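Local atomic coordinates of taurine:2-oxoglutarate aminotransferase (Bifidobacterium kashiwanohense PV20-2, PDB entry 6JIX), a protein that probably catalyses the pyridoxal-phosphate-dependent transfer of the amino group of taurine to 2-oxoglutarate. Residues 112-115 with 116-120; 312-315 with 316-319. One frame throughout, in Å; residues are numbered along the deposited sequence.

Contacts 1 and 2 lie side by side at the dimer interface, their centres about 11 Å apart, yet they serve different cofactors. In contact 1 the backbone of G116 and A117 holds the phosphate of one pyridoxal phosphate; in contact 2 T313 reaches the phosphate of the other, which G116 and A117 of the second subunit hold from their side. Each phosphate site is thus built from both chains. The two contacts are joined directly: S315 OG meets F112 O at 2.6 Å, a probable hydrogen bond, and N114 ND2 packs 3.5 Å from L312 CD1. A glutamate molecule approaches L312, next to contact 2.

Contact 1: 112-115 with 116-120; sequences FTNG and GADSN. With PLP (pyridoxal-5'-phosphate), chain G.
D118 turns back from the first turn of helix 116-131 and offers its carboxylate to the backbone that leads into the helix. Its CG stands between its own backbone N and carbonyl carbon (chi1 53°), which brings both oxygens up to two successive amides. N114 N donates to OD2 from the syn side, somewhat out of the carboxylate plane, at 3.0 Å and nearly straight at 167°. G115 N uses the syn lone pair of OD1, also at 3.0 Å, in a more bent bond of 136°. The T113 and D118 side chains run antiparallel past one another, with T113 CB 3.4 Å from D118 OD2. T113 OG1 donates to a lone pair of G115 O, within the carbonyl plane. S119 OG reaches the same carbonyl, 2.7 Å from G115 O, but also lies 2.6 Å from G116 O, and its single proton could serve either. Without the carboxylate, as with an alanine here, the N114 and G115 amides would probably lose their shared acceptor group. T113, G115 and S119 are buried and tightly packed around the G115 carbonyl, whereas the outer flank of D118 is partly exposed and meets T147 of the second subunit. F112 heads away from the helix that follows, and its ring packs on L94, A95 and L98 of helix 89-102. G116 N binds O1P and A117 N binds O2P of the cofactor, each at 3.0 Å, and a side chain on G116 would run into O4P. A strand, a G115-G116 link and a helix N-terminus presenting amides to the phosphate form the phosphate-binding cup of fold-type I aminotransferases.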
ATOM      1  N   PHE A 112      -7.269  -4.741  -7.548  1.00 20.35           N
ATOM      2  CA  PHE A 112      -6.420  -5.234  -6.475  1.00 19.28           C
ATOM      3  C   PHE A 112      -5.414  -4.173  -6.043  1.00 20.66           C
ATOM      4  O   PHE A 112      -4.798  -3.491  -6.872  1.00 20.62           O
ATOM      5  CB  PHE A 112      -5.696  -6.511  -6.908  1.00 23.15           C
ATOM      6  CG  PHE A 112      -6.584  -7.732  -6.947  1.00 24.17           C
ATOM      7  CD1 PHE A 112      -7.179  -8.214  -5.785  1.00 21.84           C
ATOM      8  CD2 PHE A 112      -6.825  -8.398  -8.147  1.00 21.54           C
ATOM      9  CE1 PHE A 112      -8.011  -9.328  -5.820  1.00 20.92           C
ATOM     10  CE2 PHE A 112      -7.655  -9.509  -8.193  1.00 20.67           C
ATOM     11  CZ  PHE A 112      -8.257  -9.971  -7.024  1.00 22.67           C
ATOM     12  N   THR A 113      -5.226  -4.068  -4.731  1.00 19.73           N
ATOM     13  CA  THR A 113      -4.297  -3.125  -4.127  1.00 20.60           C
ATOM     14  C   THR A 113      -3.414  -3.874  -3.142  1.00 20.50           C
ATOM     15  O   THR A 113      -3.433  -5.103  -3.095  1.00 26.54           O
ATOM     16  CB  THR A 113      -5.048  -2.013  -3.403  1.00 20.96           C
ATOM     17  OG1 THR A 113      -5.766  -2.598  -2.312  1.00 23.99           O
ATOM     18  CG2 THR A 113      -6.028  -1.328  -4.346  1.00 18.96           C
ATOM     19  N   ASN A 114      -2.624  -3.155  -2.367  1.00 22.48           N
ATOM     20  CA  ASN A 114      -1.728  -3.779  -1.409  1.00 20.74           C
ATOM     21  C   ASN A 114      -2.323  -3.926  -0.022  1.00 22.98           C
ATOM     22  O   ASN A 114      -1.783  -4.696   0.781  1.00 22.66           O
ATOM     23  CB  ASN A 114      -0.425  -2.994  -1.327  1.00 22.38           C
ATOM     24  CG  ASN A 114       0.453  -3.260  -2.512  1.00 23.66           C
ATOM     25  OD1 ASN A 114       0.415  -4.360  -3.061  1.00 20.56           O
ATOM     26  ND2 ASN A 114       1.222  -2.256  -2.943  1.00 26.10           N
ATOM     27  N   GLY A 115      -3.358  -3.163   0.302  1.00 27.03           N
ATOM     28  CA  GLY A 115      -3.936  -3.219   1.627  1.00 21.89           C
ATOM     29  C   GLY A 115      -5.240  -2.464   1.668  1.00 24.38           C
ATOM     30  O   GLY A 115      -5.867  -2.236   0.634  1.00 26.43           O
ATOM     31  N   GLY A 116      -5.629  -2.045   2.875  1.00 20.89           N
ATOM     32  CA  GLY A 116      -6.877  -1.334   3.050  1.00 20.74           C
ATOM     33  C   GLY A 116      -6.848   0.136   2.658  1.00 25.40           C
ATOM     34  O   GLY A 116      -7.755   0.617   1.963  1.00 21.73           O
ATOM     35  N   ALA A 117      -5.814   0.868   3.093  1.00 27.05           N
ATOM     36  CA  ALA A 117      -5.776   2.305   2.829  1.00 24.59           C
ATOM     37  C   ALA A 117      -5.791   2.601   1.336  1.00 22.08           C
ATOM     38  O   ALA A 117      -6.568   3.446   0.880  1.00 20.28           O
ATOM     39  CB  ALA A 117      -4.557   2.944   3.492  1.00 18.84           C
ATOM     40  N   ASP A 118      -4.958   1.906   0.538  1.00 23.11           N
ATOM     41  CA  ASP A 118      -4.931   2.275  -0.877  1.00 24.11           C
ATOM     42  C   ASP A 118      -6.219   1.843  -1.584  1.00 23.89           C
ATOM     43  O   ASP A 118      -6.638   2.480  -2.562  1.00 24.97           O
ATOM     44  CB  ASP A 118      -3.653   1.801  -1.598  1.00 15.74           C
ATOM     45  CG  ASP A 118      -3.350   0.316  -1.437  1.00 30.35           C
ATOM     46  OD1 ASP A 118      -3.956  -0.387  -0.590  1.00 30.00           O
ATOM     47  OD2 ASP A 118      -2.456  -0.151  -2.187  1.00 29.85           O
ATOM     48  N   SER A 119      -6.899   0.814  -1.083  1.00 18.54           N
ATOM     49  CA  SER A 119      -8.174   0.469  -1.700  1.00 25.14           C
ATOM     50  C   SER A 119      -9.247   1.529  -1.414  1.00 21.68           C
ATOM     51  O   SER A 119     -10.064   1.847  -2.287  1.00 22.48           O
ATOM     52  CB  SER A 119      -8.619  -0.913  -1.232  1.00 23.43           C
ATOM     53  OG  SER A 119      -8.281  -1.088   0.125  1.00 27.12           O
ATOM     54  N   ASN A 120      -9.239   2.135  -0.230  1.00 20.12           N
ATOM     55  CA  ASN A 120     -10.155   3.252  -0.012  1.00 19.17           C
ATOM     56  C   ASN A 120      -9.761   4.468  -0.839  1.00 21.98           C
ATOM     57  O   ASN A 120     -10.632   5.150  -1.398  1.00 21.85           O
ATOM     58  CB  ASN A 120     -10.240   3.577   1.475  1.00 18.37           C
ATOM     59  CG  ASN A 120     -11.071   2.556   2.222  1.00 19.79           C
ATOM     60  OD1 ASN A 120     -11.994   1.986   1.651  1.00 16.77           O
ATOM     61  ND2 ASN A 120     -10.735   2.296   3.478  1.00 19.16           N
TER
HETATM   62  N1  PLP G 503     -10.401   0.263   6.911  1.00 29.01           N
HETATM   63  C2  PLP G 503     -10.656  -0.338   8.077  1.00 28.05           C
HETATM   64  C2A PLP G 503     -12.085  -0.638   8.497  1.00 27.30           C
HETATM   65  C3  PLP G 503      -9.597  -0.703   8.945  1.00 24.86           C
HETATM   66  O3  PLP G 503      -9.831  -1.321  10.159  1.00 29.07           O
HETATM   67  C4  PLP G 503      -8.293  -0.449   8.583  1.00 29.01           C
HETATM   68  C4A PLP G 503      -7.155  -0.867   9.559  1.00 32.02           C
HETATM   69  O4A PLP G 503      -7.370  -0.948  10.769  1.00 31.04           O
HETATM   70  C5  PLP G 503      -8.068   0.193   7.326  1.00 27.70           C
HETATM   71  C6  PLP G 503      -9.149   0.533   6.500  1.00 23.38           C
HETATM   72  C5A PLP G 503      -6.595   0.499   6.869  1.00 29.15           C
HETATM   73  O4P PLP G 503      -6.090  -0.708   6.392  1.00 28.14           O
HETATM   74  P   PLP G 503      -4.486  -0.885   6.175  1.00 27.70           P
HETATM   75  O1P PLP G 503      -4.204  -2.141   5.472  1.00 25.99           O
HETATM   76  O2P PLP G 503      -3.947   0.144   5.263  1.00 29.83           O
HETATM   77  O3P PLP G 503      -3.726  -0.787   7.672  1.00 25.02           O

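Contact 2: 312-315 with 316-319; sequences LTYS and GHTL. With PLP (pyridoxal-5'-phosphate), chain P; GLU (glutamic acid), chain O.
Y314 carries CG beside its backbone N (chi1 -67°), while H317 holds CG anti to its own (chi1 -170°), and these torsions send the two side chains out side by side in the same direction. The rings form a T-shaped pair: the edge of the imidazole is turned toward the face of the phenol, with centroids 5.8 Å apart and planes at 87°. CD2 is the imidazole atom that touches, 4.2 Å from Y314 CB, which sits near the plane of the histidine ring. F81 packs against both rings. The other edges of the imidazole are polar: H317, at the N-cap position of helix 318-333, uses ND1 to cap A320 N, and its NE2 is hydrogen-bonded to G286 O of the second subunit. Two bonds thus fix the rotation of the ring and tie the helix start to the dimer interface.

The backbone makes two overlapping turns that share Y314 and S315. A type I turn from L312 to S315 is closed by S315 N bonding to L312 O at 3.2 Å. The type II turn from Y314 to H317 has G316 in its third position, with the positive phi common for glycine there. T313, the second residue of the type I turn, grips one phosphate oxygen of the cofactor that G116 and A117 of the second subunit also hold: its N and its OG1 each donate to O3P at 2.7 Å. OG1 also has a weak hydrogen bond with K281 NZ of the second subunit. A threonine lent in this way to complete the neighbouring subunit's phosphate site is a feature of class-III aminotransferases.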
ATOM      1  N   LEU A 312      -1.047   0.864  -9.445  1.00 27.53           N
ATOM      2  CA  LEU A 312       0.070   0.717  -8.527  1.00 24.11           C
ATOM      3  C   LEU A 312       0.935  -0.429  -9.021  1.00 28.99           C
ATOM      4  O   LEU A 312       0.442  -1.366  -9.654  1.00 31.58           O
ATOM      5  CB  LEU A 312      -0.382   0.470  -7.088  1.00 26.08           C
ATOM      6  CG  LEU A 312      -1.385  -0.647  -6.815  1.00 24.33           C
ATOM      7  CD1 LEU A 312      -1.043  -1.336  -5.501  1.00 20.50           C
ATOM      8  CD2 LEU A 312      -2.757  -0.049  -6.756  1.00 24.98           C
ATOM      9  N   THR A 313       2.235  -0.327  -8.745  1.00 27.14           N
ATOM     10  CA  THR A 313       3.189  -1.305  -9.253  1.00 28.82           C
ATOM     11  C   THR A 313       2.726  -2.735  -8.971  1.00 27.41           C
ATOM     12  O   THR A 313       2.747  -3.591  -9.861  1.00 30.87           O
ATOM     13  CB  THR A 313       4.578  -1.042  -8.648  1.00 28.46           C
ATOM     14  OG1 THR A 313       5.124   0.154  -9.203  1.00 29.32           O
ATOM     15  CG2 THR A 313       5.534  -2.182  -8.942  1.00 29.20           C
ATOM     16  N   TYR A 314       2.303  -3.018  -7.740  1.00 23.57           N
ATOM     17  CA  TYR A 314       2.052  -4.396  -7.327  1.00 26.20           C
ATOM     18  C   TYR A 314       0.583  -4.832  -7.458  1.00 27.30           C
ATOM     19  O   TYR A 314       0.230  -5.897  -6.948  1.00 27.97           O
ATOM     20  CB  TYR A 314       2.529  -4.614  -5.881  1.00 22.43           C
ATOM     21  CG  TYR A 314       4.039  -4.524  -5.676  1.00 28.41           C
ATOM     22  CD1 TYR A 314       4.940  -4.831  -6.708  1.00 26.85           C
ATOM     23  CD2 TYR A 314       4.565  -4.122  -4.447  1.00 26.27           C
ATOM     24  CE1 TYR A 314       6.326  -4.735  -6.514  1.00 25.71           C
ATOM     25  CE2 TYR A 314       5.941  -4.019  -4.247  1.00 28.89           C
ATOM     26  CZ  TYR A 314       6.821  -4.330  -5.278  1.00 28.91           C
ATOM     27  OH  TYR A 314       8.186  -4.243  -5.048  1.00 26.82           O
ATOM     28  N   SER A 315      -0.278  -4.052  -8.128  1.00 32.61           N
ATOM     29  CA  SER A 315      -1.703  -4.401  -8.242  1.00 29.97           C
ATOM     30  C   SER A 315      -1.903  -5.799  -8.817  1.00 28.16           C
ATOM     31  O   SER A 315      -1.322  -6.142  -9.849  1.00 30.10           O
ATOM     32  CB  SER A 315      -2.436  -3.380  -9.116  1.00 29.81           C
ATOM     33  OG  SER A 315      -3.789  -3.766  -9.304  1.00 26.84           O
ATOM     34  N   GLY A 316      -2.745  -6.598  -8.165  1.00 24.15           N
ATOM     35  CA  GLY A 316      -2.957  -7.963  -8.617  1.00 23.88           C
ATOM     36  C   GLY A 316      -1.745  -8.842  -8.426  1.00 27.73           C
ATOM     37  O   GLY A 316      -1.521  -9.777  -9.205  1.00 31.36           O
ATOM     38  N   HIS A 317      -0.954  -8.556  -7.397  1.00 25.69           N
ATOM     39  CA  HIS A 317       0.272  -9.276  -7.122  1.00 21.18           C
ATOM     40  C   HIS A 317       0.040 -10.779  -7.151  1.00 24.17           C
ATOM     41  O   HIS A 317      -0.892 -11.294  -6.530  1.00 28.74           O
ATOM     42  CB  HIS A 317       0.792  -8.822  -5.761  1.00 25.20           C
ATOM     43  CG  HIS A 317       2.171  -9.305  -5.448  1.00 28.47           C
ATOM     44  ND1 HIS A 317       2.437 -10.608  -5.078  1.00 22.21           N
ATOM     45  CD2 HIS A 317       3.362  -8.659  -5.449  1.00 25.28           C
ATOM     46  CE1 HIS A 317       3.736 -10.741  -4.867  1.00 28.45           C
ATOM     47  NE2 HIS A 317       4.320  -9.572  -5.080  1.00 24.79           N
ATOM     48  N   THR A 318       0.899 -11.488  -7.875  1.00 28.25           N
ATOM     49  CA  THR A 318       0.623 -12.888  -8.183  1.00 26.78           C
ATOM     50  C   THR A 318       0.684 -13.764  -6.938  1.00 26.45           C
ATOM     51  O   THR A 318      -0.267 -14.498  -6.645  1.00 30.60           O
ATOM     52  CB  THR A 318       1.586 -13.377  -9.258  1.00 27.34           C
ATOM     53  OG1 THR A 318       1.675 -12.364 -10.269  1.00 30.31           O
ATOM     54  CG2 THR A 318       1.066 -14.661  -9.903  1.00 23.76           C
ATOM     55  N   LEU A 319       1.788 -13.714  -6.190  1.00 26.52           N
ATOM     56  CA  LEU A 319       1.850 -14.466  -4.936  1.00 23.02           C
ATOM     57  C   LEU A 319       0.676 -14.122  -4.031  1.00 20.96           C
ATOM     58  O   LEU A 319       0.002 -15.005  -3.499  1.00 22.20           O
ATOM     59  CB  LEU A 319       3.163 -14.186  -4.210  1.00 24.03           C
ATOM     60  CG  LEU A 319       3.502 -15.230  -3.157  1.00 24.63           C
ATOM     61  CD1 LEU A 319       4.120 -16.444  -3.826  1.00 20.30           C
ATOM     62  CD2 LEU A 319       4.424 -14.642  -2.096  1.00 20.68           C
TER
HETATM   63  N1  PLP P 503       8.287   6.373  -7.212  1.00 33.44           N
HETATM   64  C2  PLP P 503       8.790   5.981  -8.379  1.00 35.66           C
HETATM   65  C2A PLP P 503      10.116   6.549  -8.868  1.00 34.13           C
HETATM   66  C3  PLP P 503       8.093   5.036  -9.177  1.00 30.13           C
HETATM   67  O3  PLP P 503       8.595   4.610 -10.388  1.00 39.18           O
HETATM   68  C4  PLP P 503       6.900   4.508  -8.752  1.00 30.94           C
HETATM   69  C4A PLP P 503       6.171   3.482  -9.647  1.00 32.09           C
HETATM   70  O4A PLP P 503       5.998   3.759 -10.830  1.00 40.71           O
HETATM   71  C5  PLP P 503       6.398   4.955  -7.498  1.00 34.84           C
HETATM   72  C6  PLP P 503       7.118   5.897  -6.745  1.00 31.01           C
HETATM   73  C5A PLP P 503       5.033   4.395  -6.962  1.00 34.53           C
HETATM   74  O4P PLP P 503       5.298   3.153  -6.413  1.00 35.17           O
HETATM   75  P   PLP P 503       4.099   2.075  -6.111  1.00 32.52           P
HETATM   76  O1P PLP P 503       4.641   0.924  -5.368  1.00 29.75           O
HETATM   77  O2P PLP P 503       2.831   2.778  -5.248  1.00 39.08           O
HETATM   78  O3P PLP P 503       3.614   1.508  -7.361  1.00 30.54           O
HETATM   79  N   GLU O 502       2.734   0.377 -14.728  0.70 37.37           N
HETATM   80  CA  GLU O 502       1.299   0.385 -14.456  0.70 41.32           C
HETATM   81  C   GLU O 502       0.989   0.503 -12.946  0.70 37.66           C
HETATM   82  O   GLU O 502       0.302  -0.414 -12.393  0.70 30.91           O
HETATM   83  CB  GLU O 502       0.615  -0.881 -15.012  0.70 31.21           C
HETATM   84  CG  GLU O 502       0.524  -0.875 -16.543  0.70 41.19           C
HETATM   85  CD  GLU O 502      -0.802  -1.369 -17.138  0.70 37.50           C
HETATM   86  OE1 GLU O 502      -1.709  -1.800 -16.387  0.70 33.26           O
HETATM   87  OE2 GLU O 502      -0.993  -1.343 -18.388  0.70 39.82           O
HETATM   88  OXT GLU O 502       1.389   1.514 -12.273  0.70 32.11           O